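Local structure of putative transcriptional regulator (Clostridium difficile, 3QI7) at residues V88-V93 against Y316-M321; P102-V107 against Q130-N135; E113-S118 against E320-D325; I117-G122 against S312-L317. The protein is of unknown biochemical function but has a periplasmic-binding-protein-like fold and may act as a sugar-binding lipoprotein or as a transcriptional regulator. All coordinates share one frame; numbering follows the deposited sequence. Where two conformers were deposited one is given.

Contact 1. Residues V88-V93 against Y316-M321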
loop_
_atom_site.group_PDB
_atom_site.type_symbol
_atom_site.label_atom_id
_atom_site.label_comp_id
_atom_site.label_asym_id
_atom_site.label_seq_id
_atom_site.Cartn_x
_atom_site.Cartn_y
_atom_site.Cartn_z
ATOM N N VAL A 88 3.129 26.783 2.562
ATOM C CA VAL A 88 2.655 25.433 2.883
ATOM C C VAL A 88 1.184 25.481 3.275
ATOM O O VAL A 88 0.811 26.073 4.308
ATOM C CB VAL A 88 3.497 24.753 4.009
ATOM C CG1 VAL A 88 2.884 23.382 4.432
ATOM C CG2 VAL A 88 4.941 24.549 3.548
ATOM N N GLN A 89 0.355 24.858 2.428
ATOM C CA GLN A 89 -1.080 24.814 2.624
ATOM C C GLN A 89 -1.635 23.405 2.887
ATOM O O GLN A 89 -2.811 23.269 3.240
ATOM C CB GLN A 89 -1.782 25.442 1.425
ATOM C CG GLN A 89 -1.418 26.896 1.189
ATOM C CD GLN A 89 -1.904 27.795 2.309
ATOM O OE1 GLN A 89 -2.852 27.451 3.008
ATOM N NE2 GLN A 89 -1.252 28.947 2.494
ATOM N N ALA A 90 -0.798 22.368 2.749
ATOM C CA ALA A 90 -1.203 21.030 3.143
ATOM C C ALA A 90 0.023 20.209 3.532
ATOM O O ALA A 90 1.129 20.429 3.008
ATOM C CB ALA A 90 -1.996 20.345 2.005
ATOM N N ILE A 91 -0.175 19.296 4.479
ATOM C CA ILE A 91 0.864 18.333 4.856
ATOM C C ILE A 91 0.342 16.900 4.732
ATOM O O ILE A 91 -0.652 16.542 5.361
ATOM C CB ILE A 91 1.392 18.564 6.299
ATOM C CG1 ILE A 91 1.920 19.993 6.467
ATOM C CG2 ILE A 91 2.504 17.565 6.616
ATOM C CD1 ILE A 91 2.240 20.364 7.916
ATOM N N VAL A 92 1.035 16.095 3.921
ATOM C CA VAL A 92 0.779 14.684 3.761
ATOM C C VAL A 92 1.922 13.921 4.443
ATOM O O VAL A 92 3.092 14.189 4.186
ATOM C CB VAL A 92 0.716 14.297 2.234
ATOM C CG1 VAL A 92 0.559 12.784 2.041
ATOM C CG2 VAL A 92 -0.414 15.072 1.516
ATOM N N VAL A 93 1.579 12.971 5.302
ATOM C CA VAL A 93 2.559 12.116 5.961
ATOM C C VAL A 93 2.342 10.658 5.526
ATOM O O VAL A 93 1.235 10.145 5.617
ATOM C CB VAL A 93 2.441 12.246 7.500
ATOM C CG1 VAL A 93 3.411 11.282 8.179
ATOM C CG2 VAL A 93 2.686 13.674 7.949
ATOM N N TYR A 316 -2.736 14.386 -4.735
ATOM C CA TYR A 316 -3.746 14.874 -5.681
ATOM C C TYR A 316 -4.941 15.458 -4.949
ATOM O O TYR A 316 -5.494 16.478 -5.372
ATOM C CB TYR A 316 -4.237 13.752 -6.617
ATOM C CG TYR A 316 -3.301 13.375 -7.760
ATOM C CD1 TYR A 316 -2.668 14.333 -8.537
ATOM C CD2 TYR A 316 -3.086 12.063 -8.070
ATOM C CE1 TYR A 316 -1.813 13.966 -9.605
ATOM C CE2 TYR A 316 -2.247 11.689 -9.105
ATOM C CZ TYR A 316 -1.617 12.639 -9.873
ATOM O OH TYR A 316 -0.790 12.215 -10.888
ATOM N N LEU A 317 -5.340 14.828 -3.841
ATOM C CA LEU A 317 -6.470 15.294 -3.044
ATOM C C LEU A 317 -6.140 16.623 -2.383
ATOM O O LEU A 317 -6.956 17.562 -2.412
ATOM C CB LEU A 317 -6.809 14.254 -1.961
ATOM C CG LEU A 317 -8.228 14.055 -1.459
ATOM C CD1 LEU A 317 -9.291 14.097 -2.574
ATOM C CD2 LEU A 317 -8.248 12.707 -0.708
ATOM N N ALA A 318 -4.971 16.688 -1.744
ATOM C CA ALA A 318 -4.533 17.930 -1.103
ATOM C C ALA A 318 -4.552 19.082 -2.115
ATOM O O ALA A 318 -5.110 20.140 -1.859
ATOM C CB ALA A 318 -3.129 17.778 -0.495
ATOM N N THR A 319 -3.941 18.876 -3.273
ATOM C CA THR A 319 -3.926 19.903 -4.341
ATOM C C THR A 319 -5.340 20.368 -4.738
ATOM O O THR A 319 -5.621 21.577 -4.851
ATOM C CB THR A 319 -3.159 19.372 -5.569
ATOM O OG1 THR A 319 -1.823 19.060 -5.161
ATOM C CG2 THR A 319 -3.136 20.407 -6.716
ATOM N N GLU A 320 -6.236 19.410 -4.936
ATOM C CA GLU A 320 -7.604 19.717 -5.328
ATOM C C GLU A 320 -8.295 20.491 -4.219
ATOM O O GLU A 320 -9.058 21.438 -4.471
ATOM C CB GLU A 320 -8.366 18.426 -5.615
ATOM C CG GLU A 320 -9.854 18.577 -5.962
ATOM C CD GLU A 320 -10.106 19.024 -7.390
ATOM O OE1 GLU A 320 -9.179 18.942 -8.215
ATOM O OE2 GLU A 320 -11.257 19.446 -7.682
HETATM N N MSE A 321 -8.045 20.053 -2.986
HETATM C CA MSE A 321 -8.684 20.674 -1.826
HETATM C C MSE A 321 -8.237 22.123 -1.674
HETATM O O MSE A 321 -9.058 22.995 -1.361
HETATM C CB MSE A 321 -8.373 19.874 -0.538
HETATM C CG MSE A 321 -9.136 18.564 -0.433
HETATM SE SE MSE A 321 -8.507 17.469 1.092
HETATM C CE MSE A 321 -9.683 18.365 2.414
#
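Ala-90 and Ala-318 meet methyl to methyl where the inner strand 88-94 of the N-terminal lobe's sheet lies against helix 306-324, in a small, buried, purely apolar helix-on-sheet contact. The two CB atoms are 3.8 Å apart, and each points at the opposite backbone. With only a methyl group on each residue of this pair, strand and helix come close: CA of Ala-90 and CA of Ala-318 are separated by 6.2 Å.

The alternation of the strand sets which residues take part. Ala-90 and Val-92 turn their side chains to the helix, whereas Ile-91 between them points to the other face of the sheet. Val-92 adds a looser touch, its CG2 lying 4.3 Å from CB of Ala-318. In Val-92 the branch anti to the backbone N is CG1 (chi1 175°), which leaves CG2, beside that N, to face Ala-318. One helix methyl is therefore met by two alternate strand residues. No hydrogen bond crosses here; the polar backbone groups of the strand pair within the sheet, Ala-90 with Ala-16 and Ile-91 with both Ile-115 and Ile-117.

Ala-318 also touches Val-15 of strand 13-19 and Ile-117 of strand 115-118, the strands flanking 88-94, so its methyl group is set over the middle of three parallel strands. Next to it in the helix, Leu-317 packs on Leu-337 and Phe-340 of helix 334-345, and Thr-319 OG1 shares a hydrogen bond with Tyr-39 OH of helix 26-42.

Contact 2. Residues P102-V107 against Q130-N135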
loop_
_atom_site.group_PDB
_atom_site.type_symbol
_atom_site.label_atom_id
_atom_site.label_comp_id
_atom_site.label_asym_id
_atom_site.label_seq_id
_atom_site.Cartn_x
_atom_site.Cartn_y
_atom_site.Cartn_z
ATOM N N PRO A 102 1.660 13.752 17.317
ATOM C CA PRO A 102 1.792 15.036 18.035
ATOM C C PRO A 102 2.262 16.172 17.145
ATOM O O PRO A 102 1.849 17.323 17.351
ATOM C CB PRO A 102 2.819 14.739 19.146
ATOM C CG PRO A 102 2.690 13.246 19.378
ATOM C CD PRO A 102 2.449 12.690 17.975
ATOM N N ALA A 103 3.080 15.849 16.144
ATOM C CA ALA A 103 3.565 16.856 15.215
ATOM C C ALA A 103 2.407 17.540 14.481
ATOM O O ALA A 103 2.395 18.768 14.320
ATOM C CB ALA A 103 4.551 16.239 14.199
ATOM N N LEU A 104 1.448 16.739 14.013
ATOM C CA LEU A 104 0.338 17.285 13.256
ATOM C C LEU A 104 -0.654 18.034 14.154
ATOM O O LEU A 104 -1.298 18.984 13.705
ATOM C CB LEU A 104 -0.351 16.189 12.450
ATOM C CG LEU A 104 0.524 15.558 11.346
ATOM C CD1 LEU A 104 -0.204 14.455 10.633
ATOM C CD2 LEU A 104 1.008 16.568 10.343
ATOM N N GLN A 105 -0.778 17.625 15.408
ATOM C CA GLN A 105 -1.597 18.402 16.348
ATOM C C GLN A 105 -0.994 19.787 16.554
ATOM O O GLN A 105 -1.726 20.787 16.600
ATOM C CB GLN A 105 -1.733 17.694 17.698
ATOM C CG GLN A 105 -2.634 16.475 17.697
ATOM C CD GLN A 105 -2.444 15.638 18.942
ATOM O OE1 GLN A 105 -1.455 14.917 19.065
ATOM N NE2 GLN A 105 -3.383 15.741 19.885
ATOM N N LYS A 106 0.331 19.853 16.704
ATOM C CA LYS A 106 0.995 21.136 16.951
ATOM C C LYS A 106 0.878 22.051 15.727
ATOM O O LYS A 106 0.652 23.256 15.873
ATOM C CB LYS A 106 2.457 20.946 17.389
ATOM N N VAL A 107 0.995 21.484 14.523
ATOM C CA VAL A 107 0.849 22.283 13.304
ATOM C C VAL A 107 -0.536 22.915 13.205
ATOM O O VAL A 107 -0.673 24.092 12.835
ATOM C CB VAL A 107 1.070 21.463 12.030
ATOM C CG1 VAL A 107 0.769 22.339 10.803
ATOM C CG2 VAL A 107 2.473 20.939 11.987
ATOM N N GLN A 130 -9.570 11.774 14.952
ATOM C CA GLN A 130 -9.829 12.940 15.804
ATOM C C GLN A 130 -8.925 14.111 15.411
ATOM O O GLN A 130 -9.375 15.240 15.341
ATOM C CB GLN A 130 -9.619 12.579 17.291
ATOM C CG GLN A 130 -10.195 13.598 18.300
ATOM C CD GLN A 130 -9.931 13.228 19.765
ATOM O OE1 GLN A 130 -9.606 12.089 20.094
ATOM N NE2 GLN A 130 -10.076 14.203 20.642
ATOM N N PHE A 131 -7.648 13.827 15.134
ATOM C CA PHE A 131 -6.630 14.919 15.081
ATOM C C PHE A 131 -6.054 15.250 13.705
ATOM O O PHE A 131 -5.346 16.247 13.577
ATOM C CB PHE A 131 -5.474 14.613 16.052
ATOM C CG PHE A 131 -5.898 14.544 17.492
ATOM C CD1 PHE A 131 -6.421 15.653 18.123
ATOM C CD2 PHE A 131 -5.779 13.354 18.210
ATOM C CE1 PHE A 131 -6.825 15.584 19.458
ATOM C CE2 PHE A 131 -6.179 13.273 19.537
ATOM C CZ PHE A 131 -6.700 14.389 20.165
ATOM N N VAL A 132 -6.340 14.423 12.700
ATOM C CA VAL A 132 -5.847 14.645 11.329
ATOM C C VAL A 132 -7.048 14.796 10.402
ATOM O O VAL A 132 -8.038 14.046 10.530
ATOM C CB VAL A 132 -4.925 13.467 10.876
ATOM C CG1 VAL A 132 -4.422 13.671 9.447
ATOM C CG2 VAL A 132 -3.753 13.273 11.875
ATOM N N ASP A 133 -7.001 15.752 9.469
ATOM C CA ASP A 133 -8.197 16.064 8.647
ATOM C C ASP A 133 -8.708 14.894 7.757
ATOM O O ASP A 133 -9.893 14.589 7.774
ATOM C CB ASP A 133 -7.955 17.286 7.736
ATOM C CG ASP A 133 -7.603 18.544 8.506
ATOM O OD1 ASP A 133 -8.174 18.745 9.593
ATOM O OD2 ASP A 133 -6.755 19.352 8.011
ATOM N N VAL A 134 -7.813 14.296 6.952
ATOM C CA VAL A 134 -8.140 13.190 6.023
ATOM C C VAL A 134 -7.176 12.045 6.281
ATOM O O VAL A 134 -5.976 12.261 6.412
ATOM C CB VAL A 134 -8.048 13.620 4.542
ATOM C CG1 VAL A 134 -8.435 12.457 3.604
ATOM C CG2 VAL A 134 -8.944 14.835 4.287
ATOM N N ASN A 135 -7.730 10.853 6.433
ATOM C CA ASN A 135 -6.981 9.649 6.774
ATOM C C ASN A 135 -7.290 8.519 5.804
ATOM O O ASN A 135 -8.433 8.136 5.640
ATOM C CB ASN A 135 -7.286 9.247 8.214
ATOM C CG ASN A 135 -6.921 10.350 9.196
ATOM O OD1 ASN A 135 -5.737 10.549 9.485
ATOM N ND2 ASN A 135 -7.920 11.123 9.652
HETATM O O HOH W 1 -3.654 17.574 12.164
#
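Gln-105 lays its side-chain amide over Phe-131, and this polar-on-aromatic packing is the larger share of the contact between helix 101-110 and the end of helix 125-131. NE2 of Gln-105 stands 3.3 Å above the plane of the Phe-131 ring, over its centre, with the amide tilted 38° from the ring. The chain reaches there with CG anti to the carbonyl carbon (chi1 -73°) and extended beyond, so that its own CG rests on the root of the ring, 3.8 Å from CB of Phe-131.

The apolar part is a single touch: CD1 of Leu-104 meets CG2 of Val-132 at 3.9 Å. Leu-104 runs on toward the sheet, where it also packs against Ile-91, Val-93 and Thr-116. The two helices precede and follow strand 115-118 as successive crossover helices of the parallel alpha/beta sheet, and they meet here on one of its faces.

Among the polar links, a water donates to two backbone carbonyls, to O of Phe-131 at 2.6 Å and weakly to O of Leu-104. Past the helix end, ND2 of Asn-135 donates to O of Val-132 over 3.1 Å; it comes from above the carbonyl plane, 55° out of it. OD1 of Asn-135 is taken by Ser-118.

No direct hydrogen bond joins the two segments. Their union therefore rests on van der Waals packing, including that of an amide nitrogen over a ring face, and on one bridging water that satisfies Phe-131 O.

Contact 3. Residues E113-S118 against E320-D325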
loop_
_atom_site.group_PDB
_atom_site.type_symbol
_atom_site.label_atom_id
_atom_site.label_comp_id
_atom_site.label_asym_id
_atom_site.label_seq_id
_atom_site.Cartn_x
_atom_site.Cartn_y
_atom_site.Cartn_z
ATOM N N GLU A 113 -5.557 26.335 9.175
ATOM C CA GLU A 113 -5.981 26.195 7.772
ATOM C C GLU A 113 -5.193 25.141 6.956
ATOM O O GLU A 113 -5.641 24.730 5.885
ATOM C CB GLU A 113 -5.956 27.561 7.069
ATOM C CG GLU A 113 -4.580 28.023 6.536
ATOM C CD GLU A 113 -3.604 28.532 7.604
ATOM O OE1 GLU A 113 -3.874 28.452 8.822
ATOM O OE2 GLU A 113 -2.530 29.010 7.197
ATOM N N ILE A 114 -4.028 24.722 7.447
ATOM C CA ILE A 114 -3.266 23.661 6.782
ATOM C C ILE A 114 -4.067 22.347 6.779
ATOM O O ILE A 114 -4.518 21.873 7.816
ATOM C CB ILE A 114 -1.857 23.449 7.427
ATOM C CG1 ILE A 114 -0.989 24.692 7.199
ATOM C CG2 ILE A 114 -1.159 22.206 6.850
ATOM C CD1 ILE A 114 0.530 24.535 7.558
ATOM N N ILE A 115 -4.229 21.770 5.588
ATOM C CA ILE A 115 -4.933 20.508 5.410
ATOM C C ILE A 115 -3.971 19.383 5.734
ATOM O O ILE A 115 -2.929 19.277 5.099
ATOM C CB ILE A 115 -5.375 20.388 3.965
ATOM C CG1 ILE A 115 -6.396 21.490 3.668
ATOM C CG2 ILE A 115 -5.976 19.012 3.689
ATOM C CD1 ILE A 115 -6.862 21.487 2.238
ATOM N N THR A 116 -4.295 18.561 6.725
ATOM C CA THR A 116 -3.434 17.422 7.091
ATOM C C THR A 116 -4.011 16.073 6.654
ATOM O O THR A 116 -5.206 15.818 6.801
ATOM C CB THR A 116 -3.169 17.419 8.615
ATOM O OG1 THR A 116 -4.412 17.512 9.318
ATOM C CG2 THR A 116 -2.245 18.606 8.992
ATOM N N ILE A 117 -3.155 15.213 6.100
ATOM C CA ILE A 117 -3.581 13.961 5.511
ATOM C C ILE A 117 -2.580 12.858 5.887
ATOM O O ILE A 117 -1.369 13.016 5.672
ATOM C CB ILE A 117 -3.648 14.060 3.965
ATOM C CG1 ILE A 117 -4.434 15.294 3.520
ATOM C CG2 ILE A 117 -4.209 12.755 3.341
ATOM C CD1 ILE A 117 -4.632 15.397 2.048
ATOM N N SER A 118 -3.077 11.793 6.500
ATOM C CA SER A 118 -2.298 10.580 6.719
ATOM C C SER A 118 -2.527 9.666 5.491
ATOM O O SER A 118 -3.675 9.496 5.003
ATOM C CB SER A 118 -2.663 9.901 8.060
ATOM O OG SER A 118 -4.028 9.416 8.091
ATOM N N GLU A 320 -6.236 19.410 -4.936
ATOM C CA GLU A 320 -7.604 19.717 -5.328
ATOM C C GLU A 320 -8.295 20.491 -4.219
ATOM O O GLU A 320 -9.058 21.438 -4.471
ATOM C CB GLU A 320 -8.366 18.426 -5.615
ATOM C CG GLU A 320 -9.854 18.577 -5.962
ATOM C CD GLU A 320 -10.106 19.024 -7.390
ATOM O OE1 GLU A 320 -9.179 18.942 -8.215
ATOM O OE2 GLU A 320 -11.257 19.446 -7.682
HETATM N N MSE A 321 -8.045 20.053 -2.986
HETATM C CA MSE A 321 -8.684 20.674 -1.826
HETATM C C MSE A 321 -8.237 22.123 -1.674
HETATM O O MSE A 321 -9.058 22.995 -1.361
HETATM C CB MSE A 321 -8.373 19.874 -0.538
HETATM C CG MSE A 321 -9.136 18.564 -0.433
HETATM SE SE MSE A 321 -8.507 17.469 1.092
HETATM C CE MSE A 321 -9.683 18.365 2.414
ATOM N N VAL A 322 -6.943 22.378 -1.853
ATOM C CA VAL A 322 -6.420 23.742 -1.748
ATOM C C VAL A 322 -6.947 24.591 -2.922
ATOM O O VAL A 322 -7.470 25.663 -2.701
ATOM C CB VAL A 322 -4.866 23.797 -1.655
ATOM C CG1 VAL A 322 -4.398 25.254 -1.617
ATOM C CG2 VAL A 322 -4.365 23.045 -0.395
ATOM N N LYS A 323 -6.880 24.083 -4.146
ATOM C CA LYS A 323 -7.390 24.847 -5.296
ATOM C C LYS A 323 -8.877 25.163 -5.195
ATOM O O LYS A 323 -9.299 26.257 -5.581
ATOM C CB LYS A 323 -7.081 24.153 -6.632
ATOM C CG LYS A 323 -5.671 24.391 -7.102
ATOM C CD LYS A 323 -5.337 23.539 -8.331
ATOM C CE LYS A 323 -4.046 24.000 -8.971
ATOM N NZ LYS A 323 -3.648 23.089 -10.069
ATOM N N GLN A 324 -9.664 24.240 -4.655
ATOM C CA GLN A 324 -11.117 24.397 -4.621
ATOM C C GLN A 324 -11.652 24.836 -3.237
ATOM O O GLN A 324 -12.861 24.953 -3.056
ATOM C CB GLN A 324 -11.798 23.091 -5.053
ATOM C CG GLN A 324 -11.419 22.576 -6.443
ATOM C CD GLN A 324 -11.902 23.474 -7.570
ATOM O OE1 GLN A 324 -12.786 24.300 -7.386
ATOM N NE2 GLN A 324 -11.321 23.310 -8.745
ATOM N N ASP A 325 -10.761 25.075 -2.272
ATOM C CA ASP A 325 -11.186 25.430 -0.915
ATOM C C ASP A 325 -12.160 24.390 -0.316
ATOM O O ASP A 325 -13.256 24.732 0.135
ATOM C CB ASP A 325 -11.826 26.842 -0.931
ATOM C CG ASP A 325 -12.123 27.377 0.459
ATOM O OD1 ASP A 325 -11.440 26.992 1.444
ATOM O OD2 ASP A 325 -13.050 28.193 0.544
#
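Ile-115 drives its CD1 into the surface of helix 306-324 between Met-321 and Val-322, and every touch across this contact is apolar. CD1 of Ile-115 comes to 3.5 Å from CB of Met-321 and to 3.9 Å from CG2 of Val-322. Its other branch works on the far part of the same selenomethionine: CG2 of Ile-115 lies 3.9 Å from SE of Met-321. The two branches thus grip Met-321 along its length, and the bend of the selenomethionine at chi3 (85°) brings CE as well near CG2 of Ile-115. Ile-117, two residues on and on the same face of the strand, brings only a distant touch, its CD1 4.5 Å from SE of Met-321.

Strand 115-118 ends a beta-alpha-beta unit that starts with strand 88-94 and passes through helix 101-110 on the other face of the sheet. Helix 306-324 therefore packs on the face turned away from that crossover, as in a three-layer alpha/beta lobe. The short segments run nearly antiparallel, at 163°, with their axes 10.6 Å apart.

Polar bonds serve the backbones separately. Thr-116 N donates to the carboxylate of Asp-133, while Ile-115 pairs with Gln-89 and Ile-91 in the sheet. Beyond Val-322, Asp-325 leaves helical geometry with a positive phi of 55°, in a Schellman motif in which its N makes a weak bond to Val-322 O. Phe-13 of strand 13-19 packs against Val-322 and Lys-323 at this end.

Contact 4. Residues I117-G122 against S312-L317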
loop_
_atom_site.group_PDB
_atom_site.type_symbol
_atom_site.label_atom_id
_atom_site.label_comp_id
_atom_site.label_asym_id
_atom_site.label_seq_id
_atom_site.Cartn_x
_atom_site.Cartn_y
_atom_site.Cartn_z
ATOM N N ILE A 117 -3.155 15.213 6.100
ATOM C CA ILE A 117 -3.581 13.961 5.511
ATOM C C ILE A 117 -2.580 12.858 5.887
ATOM O O ILE A 117 -1.369 13.016 5.672
ATOM C CB ILE A 117 -3.648 14.060 3.965
ATOM C CG1 ILE A 117 -4.434 15.294 3.520
ATOM C CG2 ILE A 117 -4.209 12.755 3.341
ATOM C CD1 ILE A 117 -4.632 15.397 2.048
ATOM N N SER A 118 -3.077 11.793 6.500
ATOM C CA SER A 118 -2.298 10.580 6.719
ATOM C C SER A 118 -2.527 9.666 5.491
ATOM O O SER A 118 -3.675 9.496 5.003
ATOM C CB SER A 118 -2.663 9.901 8.060
ATOM O OG SER A 118 -4.028 9.416 8.091
ATOM N N ALA A 119 -1.446 9.081 4.994
ATOM C CA ALA A 119 -1.503 8.303 3.783
ATOM C C ALA A 119 -0.352 7.276 3.581
ATOM O O ALA A 119 0.364 7.309 2.595
ATOM C CB ALA A 119 -1.619 9.258 2.608
ATOM N N PRO A 120 -0.191 6.311 4.519
ATOM C CA PRO A 120 -0.885 6.151 5.788
ATOM C C PRO A 120 -0.050 6.706 6.924
ATOM O O PRO A 120 1.039 7.214 6.686
ATOM C CB PRO A 120 -0.968 4.611 5.923
ATOM C CG PRO A 120 0.451 4.157 5.415
ATOM C CD PRO A 120 0.761 5.192 4.277
HETATM N N MSE A 121 -0.571 6.663 8.149
HETATM C CA MSE A 121 0.272 6.782 9.349
HETATM C C MSE A 121 0.019 5.540 10.235
HETATM O O MSE A 121 -1.022 4.887 10.116
HETATM C CB MSE A 121 -0.009 8.084 10.095
HETATM C CG MSE A 121 0.681 9.302 9.434
HETATM SE SE MSE A 121 0.053 11.034 10.126
HETATM C CE MSE A 121 0.710 10.943 11.978
ATOM N N GLY A 122 0.966 5.218 11.110
ATOM C CA GLY A 122 0.897 4.001 11.895
ATOM C C GLY A 122 0.193 4.165 13.221
ATOM O O GLY A 122 0.040 3.191 13.961
ATOM N N SER A 312 0.354 9.112 -3.525
ATOM C CA SER A 312 -0.017 9.803 -4.767
ATOM C C SER A 312 -1.466 10.295 -4.739
ATOM O O SER A 312 -1.744 11.400 -5.198
ATOM C CB SER A 312 0.213 8.924 -5.990
ATOM O OG SER A 312 0.112 9.706 -7.163
ATOM N N LEU A 313 -2.384 9.477 -4.223
ATOM C CA LEU A 313 -3.781 9.899 -4.063
ATOM C C LEU A 313 -3.869 11.074 -3.095
ATOM O O LEU A 313 -4.603 12.043 -3.340
ATOM C CB LEU A 313 -4.665 8.744 -3.552
ATOM C CG LEU A 313 -6.084 9.109 -3.080
ATOM C CD1 LEU A 313 -6.881 9.691 -4.260
ATOM C CD2 LEU A 313 -6.855 7.934 -2.447
ATOM N N ALA A 314 -3.169 10.963 -1.967
ATOM C CA ALA A 314 -3.181 12.045 -0.943
ATOM C C ALA A 314 -2.657 13.365 -1.507
ATOM O O ALA A 314 -3.230 14.437 -1.237
ATOM C CB ALA A 314 -2.382 11.632 0.330
ATOM N N ILE A 315 -1.594 13.305 -2.301
ATOM C CA ILE A 315 -1.071 14.544 -2.928
ATOM C C ILE A 315 -2.120 15.191 -3.875
ATOM O O ILE A 315 -2.347 16.400 -3.823
ATOM C CB ILE A 315 0.262 14.274 -3.660
ATOM C CG1 ILE A 315 1.348 13.903 -2.635
ATOM C CG2 ILE A 315 0.695 15.503 -4.494
ATOM C CD1 ILE A 315 2.482 13.123 -3.230
ATOM N N TYR A 316 -2.736 14.386 -4.735
ATOM C CA TYR A 316 -3.746 14.874 -5.681
ATOM C C TYR A 316 -4.941 15.458 -4.949
ATOM O O TYR A 316 -5.494 16.478 -5.372
ATOM C CB TYR A 316 -4.237 13.752 -6.617
ATOM C CG TYR A 316 -3.301 13.375 -7.760
ATOM C CD1 TYR A 316 -2.668 14.333 -8.537
ATOM C CD2 TYR A 316 -3.086 12.063 -8.070
ATOM C CE1 TYR A 316 -1.813 13.966 -9.605
ATOM C CE2 TYR A 316 -2.247 11.689 -9.105
ATOM C CZ TYR A 316 -1.617 12.639 -9.873
ATOM O OH TYR A 316 -0.790 12.215 -10.888
ATOM N N LEU A 317 -5.340 14.828 -3.841
ATOM C CA LEU A 317 -6.470 15.294 -3.044
ATOM C C LEU A 317 -6.140 16.623 -2.383
ATOM O O LEU A 317 -6.956 17.562 -2.412
ATOM C CB LEU A 317 -6.809 14.254 -1.961
ATOM C CG LEU A 317 -8.228 14.055 -1.459
ATOM C CD1 LEU A 317 -9.291 14.097 -2.574
ATOM C CD2 LEU A 317 -8.248 12.707 -0.708
#
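Ala-119 and Ala-314 point their CB atoms at one another, and these close to 3.4 Å, tighter than usual for two methyl carbons. The approach is head-on, from just past the end of strand 115-118 to the flank of helix 306-324, and the CA atoms of Ala-119 and Ala-314 are only 6.3 Å apart.

Ile-117 comes in beside this pair. Its two branches divide the work: CG2, anti to the backbone N with CG1 beside that N (chi1 -50°), lies 3.7 Å from CB of Ala-314, whereas CD1 at the end of the other branch leans on the backbone, 3.7 Å from O of Ala-314. The Ala-314 methyl is thus shared between Ile-117 and Ala-119, the alternate residues facing the helix, while Ser-118 between them points away and its OG hydrogen-bonds Asn-135 OD1. Val-92 and Leu-136 touch Ala-314 as well.

In this periplasmic-binding-protein-like alpha/beta lobe, the helix packs where inner parallel strand 115-118 passes into its C-terminal loop. Ala-119 still pairs its backbone with Val-93, and its carbonyl accepts from Ser-94 OG; the peptide bond to Pro-120 is cis, and the chain swings off from the helix.

Chemically the contact is all carbon apart from the Ile-117 methyl resting near a helix carbonyl. It gains its closeness from small side chains, and cohesion would come from hydrophobic burial and dispersion.

Contacts 1, 3 and 4 follow helix 306-324 along one face of the sheet, meeting strands 88-94 and 115-118, which are parallel neighbours. Contact 1 lies between the others, its centre about 5 Å from that of contact 3 and 8 Å from that of contact 4; Val-92 CG1 reaches Ala-314 CB at 3.6 Å. Contact 2 sits on the opposite face, with its centre about 13 Å from each of the other three. It meets contact 1 at the strand, where Ile-91 turns its side chain to the helix 101-110 face and its CD1 packs 3.8 Å from Val-107 CG1, and contact 4, where Leu-104 CD1 lies 3.5 Å from Met-121 SE. Helices thus cover both faces of this lobe.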